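Long-range contact in cellulase (Xanthomonas axonopodis pv. citri, PDB 4W7W), which probably hydrolyses the beta-1,4-glycosidic bonds of cellulose as a family 5 glycoside hydrolase, and is captured here with cello-oligosaccharide bound: residues 244-255 and 282-293. Residues are numbered along the deposited sequence; the frame is centred on the assembly and turned at random.
Sequences GQEKLQGFTSWL and MLTYMEKNSDVW
Trp-293 NE1 donates to Thr-252 OG1 at 2.9 Å, a bent bond (141° at the hydrogen) with the hydroxyl tilted out of the indole plane. Thr-252 OG1 in turn donates to Leu-248 O at 2.7 Å, reaching it from above the carbonyl plane; the same oxygen also accepts from Thr-252 N. The hydroxyl therefore relays between the indole and its own helix, and Thr-252 OG1 also lies at the edge of the Tyr-285 ring, 3.4 Å from Tyr-285 CE2.

With CG anti to the backbone N, the ring of Tyr-285 is carried across to helix 243-258, a knob in the hole formed by Gln-245, Leu-248, Gln-249 and Thr-252. Its CB meets Gln-245 CB, and its OH ends 3.5 Å from Gln-249 CA. Asn-289 ND2 sits 3.2 Å above the ring centre while bonding to Tyr-285 O; Asn-289 OD1 goes to Arg-256.

Apolar packing continues inward. Leu-248 splits its methyls, CD1 against Met-286 CG and CD2 against Trp-293 CZ2, and all three residues touch Leu-264 of strand 262-268. Phe-251 CE2 approaches Trp-293 CH2 to 3.5 Å, the two rings set obliquely. Farther along, Leu-255 CB packs on Val-292 CB.

Segments 244-255 and 282-288 of two successive outer helices of the (beta/alpha)8 barrel, running 31° from parallel, are thus joined mainly by apolar contact, and the buried threonine hydroxyl ties the start of strand 293-301 to helix 243-258.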
ATOM      1  N   GLY A 244       4.704   4.838 -17.531  1.00  9.84           N
ATOM      2  CA  GLY A 244       4.288   3.919 -16.478  1.00  9.91           C
ATOM      3  C   GLY A 244       4.738   2.495 -16.715  1.00  9.47           C
ATOM      4  O   GLY A 244       5.397   1.897 -15.863  1.00 10.00           O
ATOM      5  N   GLN A 245       4.379   1.934 -17.868  1.00 10.15           N
ATOM      6  CA  GLN A 245       4.809   0.568 -18.178  1.00 10.57           C
ATOM      7  C   GLN A 245       6.324   0.478 -18.232  1.00 10.17           C
ATOM      8  O   GLN A 245       6.898  -0.494 -17.746  1.00 11.12           O
ATOM      9  CB  GLN A 245       4.131  -0.014 -19.422  1.00 12.79           C
ATOM     10  CG  GLN A 245       4.497   0.633 -20.741  1.00 14.07           C
ATOM     11  CD  GLN A 245       5.766   0.092 -21.376  0.70 18.70           C
ATOM     12  OE1 GLN A 245       6.318  -0.930 -20.959  0.50 16.29           O
ATOM     13  NE2 GLN A 245       6.225   0.775 -22.414  0.50 23.54           N
ATOM     14  N   GLU A 246       6.979   1.500 -18.782  1.00  9.08           N
ATOM     15  CA  GLU A 246       8.434   1.505 -18.830  1.00  9.16           C
ATOM     16  C   GLU A 246       9.074   1.332 -17.452  1.00  8.51           C
ATOM     17  O   GLU A 246       9.997   0.543 -17.289  1.00  9.31           O
ATOM     18  CB  GLU A 246       8.945   2.778 -19.489  1.00 10.62           C
ATOM     19  CG  GLU A 246       8.669   2.779 -20.985  1.00 13.07           C
ATOM     20  CD  GLU A 246       8.791   4.137 -21.644  1.00 13.94           C
ATOM     21  OE1 GLU A 246       9.236   5.089 -20.968  1.00 14.57           O
ATOM     22  OE2 GLU A 246       8.445   4.238 -22.851  1.00 16.14           O
ATOM     23  N   LYS A 247       8.563   2.066 -16.475  1.00  8.52           N
ATOM     24  CA  LYS A 247       9.133   2.060 -15.144  1.00  8.20           C
ATOM     25  C   LYS A 247       8.801   0.806 -14.352  1.00  7.37           C
ATOM     26  O   LYS A 247       9.473   0.529 -13.352  1.00  9.07           O
ATOM     27  CB  LYS A 247       8.696   3.311 -14.384  1.00  9.05           C
ATOM     28  CG  LYS A 247       9.231   4.617 -14.961  1.00 10.65           C
ATOM     29  CD  LYS A 247      10.741   4.644 -15.125  1.00 11.88           C
ATOM     30  CE  LYS A 247      11.198   5.894 -15.834  1.00 14.00           C
ATOM     31  NZ  LYS A 247      12.682   5.933 -15.988  1.00 16.80           N
ATOM     32  N   LEU A 248       7.817   0.029 -14.788  1.00  7.56           N
ATOM     33  CA  LEU A 248       7.513  -1.253 -14.150  1.00  6.92           C
ATOM     34  C   LEU A 248       8.367  -2.408 -14.655  1.00  7.18           C
ATOM     35  O   LEU A 248       8.405  -3.451 -14.011  1.00  7.50           O
ATOM     36  CB  LEU A 248       6.043  -1.612 -14.368  1.00  6.75           C
ATOM     37  CG  LEU A 248       4.999  -0.662 -13.755  1.00  7.55           C
ATOM     38  CD1 LEU A 248       3.616  -1.232 -13.974  1.00  8.23           C
ATOM     39  CD2 LEU A 248       5.237  -0.421 -12.272  1.00  7.74           C
ATOM     40  N   GLN A 249       9.048  -2.250 -15.788  1.00  7.10           N
ATOM     41  CA  GLN A 249       9.696  -3.393 -16.433  1.00  7.94           C
ATOM     42  C   GLN A 249      10.797  -4.030 -15.587  1.00  7.20           C
ATOM     43  O   GLN A 249      10.874  -5.250 -15.510  1.00  7.83           O
ATOM     44  CB  GLN A 249      10.266  -3.027 -17.813  1.00  9.42           C
ATOM     45  CG  GLN A 249       9.189  -2.802 -18.834  1.00 11.48           C
ATOM     46  CD  GLN A 249       9.736  -2.740 -20.237  1.00 18.09           C
ATOM     47  OE1 GLN A 249      10.817  -3.270 -20.531  1.00 20.30           O
ATOM     48  NE2 GLN A 249       8.987  -2.138 -21.112  1.00 20.23           N
ATOM     49  N   GLY A 250      11.697  -3.225 -15.019  1.00  7.26           N
ATOM     50  CA  GLY A 250      12.816  -3.792 -14.266  1.00  7.26           C
ATOM     51  C   GLY A 250      12.382  -4.572 -13.028  1.00  6.80           C
ATOM     52  O   GLY A 250      12.884  -5.663 -12.755  1.00  6.85           O
ATOM     53  N   PHE A 251      11.412  -4.005 -12.313  1.00  6.62           N
ATOM     54  CA  PHE A 251      10.808  -4.657 -11.165  1.00  6.41           C
ATOM     55  C   PHE A 251      10.094  -5.934 -11.574  1.00  5.81           C
ATOM     56  O   PHE A 251      10.252  -6.966 -10.910  1.00  6.12           O
ATOM     57  CB  PHE A 251       9.874  -3.665 -10.468  1.00  6.20           C
ATOM     58  CG  PHE A 251       9.127  -4.232  -9.297  1.00  6.13           C
ATOM     59  CD1 PHE A 251       9.770  -4.527  -8.104  1.00  6.42           C
ATOM     60  CD2 PHE A 251       7.767  -4.470  -9.376  1.00  6.69           C
ATOM     61  CE1 PHE A 251       9.057  -5.026  -7.029  1.00  7.13           C
ATOM     62  CE2 PHE A 251       7.057  -4.976  -8.303  1.00  6.59           C
ATOM     63  CZ  PHE A 251       7.710  -5.241  -7.127  1.00  5.88           C
ATOM     64  N   THR A 252       9.333  -5.872 -12.664  1.00  6.30           N
ATOM     65  CA  THR A 252       8.634  -7.053 -13.156  1.00  6.40           C
ATOM     66  C   THR A 252       9.625  -8.173 -13.466  1.00  6.55           C
ATOM     67  O   THR A 252       9.413  -9.337 -13.105  1.00  6.72           O
ATOM     68  CB  THR A 252       7.810  -6.682 -14.400  1.00  6.89           C
ATOM     69  OG1 THR A 252       6.836  -5.700 -14.038  1.00  7.34           O
ATOM     70  CG2 THR A 252       7.107  -7.870 -15.006  1.00  8.08           C
ATOM     71  N   SER A 253      10.738  -7.820 -14.112  1.00  6.55           N
ATOM     72  CA  SER A 253      11.739  -8.830 -14.419  1.00  7.04           C
ATOM     73  C   SER A 253      12.336  -9.424 -13.139  1.00  6.76           C
ATOM     74  O   SER A 253      12.554 -10.623 -13.049  1.00  7.30           O
ATOM     75  CB  SER A 253      12.857  -8.263 -15.294  1.00  8.41           C
ATOM     76  OG  SER A 253      13.662  -9.301 -15.820  1.00 10.80           O
ATOM     77  N   TRP A 254      12.617  -8.567 -12.157  1.00  6.28           N
ATOM     78  CA  TRP A 254      13.162  -9.033 -10.882  1.00  6.36           C
ATOM     79  C   TRP A 254      12.219 -10.039 -10.225  1.00  5.98           C
ATOM     80  O   TRP A 254      12.657 -11.062  -9.703  1.00  6.42           O
ATOM     81  CB  TRP A 254      13.425  -7.845  -9.973  1.00  6.38           C
ATOM     82  CG  TRP A 254      13.990  -8.228  -8.654  1.00  6.86           C
ATOM     83  CD1 TRP A 254      15.304  -8.460  -8.369  1.00  7.11           C
ATOM     84  CD2 TRP A 254      13.270  -8.446  -7.433  1.00  7.19           C
ATOM     85  NE1 TRP A 254      15.442  -8.805  -7.048  1.00  7.94           N
ATOM     86  CE2 TRP A 254      14.211  -8.789  -6.450  1.00  8.34           C
ATOM     87  CE3 TRP A 254      11.922  -8.380  -7.070  1.00  8.81           C
ATOM     88  CZ2 TRP A 254      13.849  -9.066  -5.132  1.00  9.67           C
ATOM     89  CZ3 TRP A 254      11.574  -8.647  -5.759  1.00 10.22           C
ATOM     90  CH2 TRP A 254      12.530  -8.978  -4.811  1.00 10.49           C
ATOM     91  N   LEU A 255      10.918  -9.749 -10.245  1.00  6.19           N
ATOM     92  CA  LEU A 255       9.957 -10.699  -9.703  1.00  6.27           C
ATOM     93  C   LEU A 255      10.078 -12.044 -10.414  1.00  6.75           C
ATOM     94  O   LEU A 255      10.149 -13.098  -9.777  1.00  7.38           O
ATOM     95  CB  LEU A 255       8.525 -10.183  -9.875  1.00  6.35           C
ATOM     96  CG  LEU A 255       8.160  -8.911  -9.126  1.00  6.61           C
ATOM     97  CD1 LEU A 255       6.797  -8.427  -9.618  1.00  7.10           C
ATOM     98  CD2 LEU A 255       8.163  -9.137  -7.628  1.00  6.48           C
ATOM     99  N   MET A 282      -0.082   1.097 -18.494  1.00  8.96           N
ATOM    100  CA  MET A 282       0.431   0.419 -17.314  1.00  9.57           C
ATOM    101  C   MET A 282      -0.535  -0.650 -16.815  1.00  8.46           C
ATOM    102  O   MET A 282      -0.091  -1.721 -16.387  1.00  8.68           O
ATOM    103  CB  MET A 282       0.894   1.435 -16.277  1.00 12.39           C
ATOM    104  CG  MET A 282      -0.139   2.121 -15.464  1.00 12.91           C
ATOM    105  SD  MET A 282       0.644   3.476 -14.533  0.70 11.11           S
ATOM    106  CE  MET A 282       1.802   2.604 -13.502  1.00 14.97           C
ATOM    107  N   LEU A 283      -1.843  -0.413 -16.921  1.00  8.02           N
ATOM    108  CA  LEU A 283      -2.822  -1.431 -16.545  1.00  8.26           C
ATOM    109  C   LEU A 283      -2.763  -2.625 -17.494  1.00  7.96           C
ATOM    110  O   LEU A 283      -2.815  -3.782 -17.060  1.00  9.04           O
ATOM    111  CB  LEU A 283      -4.213  -0.812 -16.518  1.00  8.00           C
ATOM    112  CG  LEU A 283      -4.443   0.261 -15.456  1.00  8.34           C
ATOM    113  CD1 LEU A 283      -5.785   0.914 -15.665  1.00  9.81           C
ATOM    114  CD2 LEU A 283      -4.375  -0.316 -14.070  1.00  9.80           C
ATOM    115  N   THR A 284      -2.619  -2.348 -18.790  1.00  7.90           N
ATOM    116  CA  THR A 284      -2.452  -3.389 -19.784  1.00  8.38           C
ATOM    117  C   THR A 284      -1.163  -4.187 -19.530  1.00  8.48           C
ATOM    118  O   THR A 284      -1.152  -5.428 -19.602  1.00  8.94           O
ATOM    119  CB  THR A 284      -2.440  -2.779 -21.192  1.00  9.03           C
ATOM    120  OG1 THR A 284      -3.726  -2.222 -21.452  1.00  9.76           O
ATOM    121  CG2 THR A 284      -2.112  -3.830 -22.246  1.00 10.32           C
ATOM    122  N   TYR A 285      -0.095  -3.472 -19.185  1.00  7.65           N
ATOM    123  CA  TYR A 285       1.185  -4.127 -18.911  1.00  8.23           C
ATOM    124  C   TYR A 285       1.075  -5.099 -17.732  1.00  7.81           C
ATOM    125  O   TYR A 285       1.560  -6.236 -17.792  1.00  8.03           O
ATOM    126  CB  TYR A 285       2.282  -3.087 -18.646  1.00  8.30           C
ATOM    127  CG  TYR A 285       3.619  -3.715 -18.377  1.00  7.75           C
ATOM    128  CD1 TYR A 285       4.478  -4.043 -19.413  1.00  8.27           C
ATOM    129  CD2 TYR A 285       4.032  -4.010 -17.088  1.00  8.43           C
ATOM    130  CE1 TYR A 285       5.696  -4.649 -19.178  1.00  8.61           C
ATOM    131  CE2 TYR A 285       5.241  -4.641 -16.850  1.00  8.55           C
ATOM    132  CZ  TYR A 285       6.068  -4.951 -17.897  1.00  8.05           C
ATOM    133  OH  TYR A 285       7.264  -5.569 -17.631  1.00  9.14           O
ATOM    134  N   MET A 286       0.422  -4.672 -16.656  1.00  7.28           N
ATOM    135  CA  MET A 286       0.286  -5.570 -15.505  1.00  7.40           C
ATOM    136  C   MET A 286      -0.550  -6.800 -15.859  1.00  7.99           C
ATOM    137  O   MET A 286      -0.213  -7.899 -15.442  1.00  9.17           O
ATOM    138  CB  MET A 286      -0.243  -4.821 -14.288  1.00  7.44           C
ATOM    139  CG  MET A 286       0.805  -3.905 -13.681  1.00  7.28           C
ATOM    140  SD  MET A 286       0.270  -3.077 -12.169  1.00  7.52           S
ATOM    141  CE  MET A 286      -0.802  -1.835 -12.865  1.00  7.72           C
ATOM    142  N   GLU A 287      -1.626  -6.627 -16.633  1.00  8.41           N
ATOM    143  CA  GLU A 287      -2.429  -7.776 -17.054  1.00 11.17           C
ATOM    144  C   GLU A 287      -1.618  -8.745 -17.906  1.00 11.16           C
ATOM    145  O   GLU A 287      -1.702  -9.952 -17.725  1.00 12.64           O
ATOM    146  CB  GLU A 287      -3.689  -7.344 -17.809  1.00 14.32           C
ATOM    147  CG  GLU A 287      -4.790  -6.778 -16.912  1.00 17.18           C
ATOM    148  CD  GLU A 287      -6.192  -7.070 -17.400  1.00 19.49           C
ATOM    149  OE1 GLU A 287      -6.396  -7.142 -18.632  1.00 22.47           O
ATOM    150  OE2 GLU A 287      -7.103  -7.193 -16.552  1.00 24.60           O
ATOM    151  N   LYS A 288      -0.815  -8.200 -18.812  1.00 10.15           N
ATOM    152  CA  LYS A 288       0.027  -9.018 -19.685  1.00 11.53           C
ATOM    153  C   LYS A 288       1.045  -9.810 -18.870  1.00 11.54           C
ATOM    154  O   LYS A 288       1.501 -10.884 -19.279  1.00 16.63           O
ATOM    155  CB  LYS A 288       0.746  -8.121 -20.701  1.00 13.45           C
ATOM    156  CG  LYS A 288       1.716  -8.818 -21.651  1.00 19.60           C
ATOM    157  CD  LYS A 288       1.021  -9.808 -22.562  0.80 26.64           C
ATOM    158  CE  LYS A 288       1.930 -10.266 -23.695  0.80 35.83           C
ATOM    159  NZ  LYS A 288       1.500 -11.587 -24.222  0.80 45.85           N
ATOM    160  N   ASN A 289       1.424  -9.252 -17.722  1.00  8.54           N
ATOM    161  CA  ASN A 289       2.425  -9.824 -16.824  1.00  8.44           C
ATOM    162  C   ASN A 289       1.810 -10.299 -15.516  1.00  7.88           C
ATOM    163  O   ASN A 289       2.409 -10.228 -14.439  1.00  7.94           O
ATOM    164  CB  ASN A 289       3.523  -8.798 -16.606  1.00  8.63           C
ATOM    165  CG  ASN A 289       4.302  -8.551 -17.879  1.00  9.18           C
ATOM    166  OD1 ASN A 289       5.153  -9.361 -18.228  1.00 12.63           O
ATOM    167  ND2 ASN A 289       4.003  -7.471 -18.599  1.00  8.71           N
ATOM    168  N   SER A 290       0.619 -10.855 -15.636  1.00  8.69           N
ATOM    169  CA  SER A 290      -0.133 -11.337 -14.503  1.00  9.59           C
ATOM    170  C   SER A 290       0.460 -12.597 -13.885  1.00  9.35           C
ATOM    171  O   SER A 290      -0.005 -13.011 -12.830  1.00 11.14           O
ATOM    172  CB  SER A 290      -1.579 -11.622 -14.906  1.00 12.21           C
ATOM    173  OG  SER A 290      -1.626 -12.673 -15.850  1.00 13.93           O
ATOM    174  N   ASP A 291       1.461 -13.212 -14.528  1.00  9.15           N
ATOM    175  CA  ASP A 291       2.202 -14.294 -13.886  1.00  9.80           C
ATOM    176  C   ASP A 291       2.923 -13.836 -12.621  1.00  9.15           C
ATOM    177  O   ASP A 291       3.124 -14.632 -11.708  1.00 11.17           O
ATOM    178  CB  ASP A 291       3.202 -14.970 -14.840  1.00 11.00           C
ATOM    179  CG  ASP A 291       4.315 -14.041 -15.330  1.00 11.60           C
ATOM    180  OD1 ASP A 291       4.020 -12.896 -15.690  1.00 13.14           O
ATOM    181  OD2 ASP A 291       5.491 -14.491 -15.422  1.00 14.19           O
ATOM    182  N   VAL A 292       3.325 -12.561 -12.579  1.00  7.60           N
ATOM    183  CA  VAL A 292       4.016 -12.016 -11.416  1.00  7.06           C
ATOM    184  C   VAL A 292       3.262 -10.889 -10.716  1.00  6.38           C
ATOM    185  O   VAL A 292       3.471 -10.703  -9.528  1.00  7.76           O
ATOM    186  CB  VAL A 292       5.471 -11.576 -11.723  1.00  8.12           C
ATOM    187  CG1 VAL A 292       6.328 -12.759 -12.159  1.00 10.15           C
ATOM    188  CG2 VAL A 292       5.512 -10.482 -12.774  1.00  8.89           C
ATOM    189  N   TRP A 293       2.413 -10.142 -11.419  1.00  6.27           N
ATOM    190  CA  TRP A 293       1.623  -9.099 -10.755  1.00  6.12           C
ATOM    191  C   TRP A 293       0.382  -9.686 -10.119  1.00  6.27           C
ATOM    192  O   TRP A 293      -0.485 -10.211 -10.820  1.00  7.52           O
ATOM    193  CB  TRP A 293       1.225  -8.003 -11.735  1.00  6.45           C
ATOM    194  CG  TRP A 293       2.379  -7.116 -12.074  1.00  6.51           C
ATOM    195  CD1 TRP A 293       3.180  -7.193 -13.183  1.00  6.87           C
ATOM    196  CD2 TRP A 293       2.909  -6.056 -11.270  1.00  6.10           C
ATOM    197  NE1 TRP A 293       4.143  -6.234 -13.127  1.00  6.79           N
ATOM    198  CE2 TRP A 293       4.014  -5.525 -11.961  1.00  5.88           C
ATOM    199  CE3 TRP A 293       2.554  -5.502 -10.031  1.00  6.38           C
ATOM    200  CZ2 TRP A 293       4.754  -4.458 -11.472  1.00  5.97           C
ATOM    201  CZ3 TRP A 293       3.305  -4.458  -9.530  1.00  6.43           C
ATOM    202  CH2 TRP A 293       4.401  -3.948 -10.252  1.00  6.06           C
TER
HETATM  203  O   HOH W   1      10.153  -7.466 -17.363  1.00 14.04           O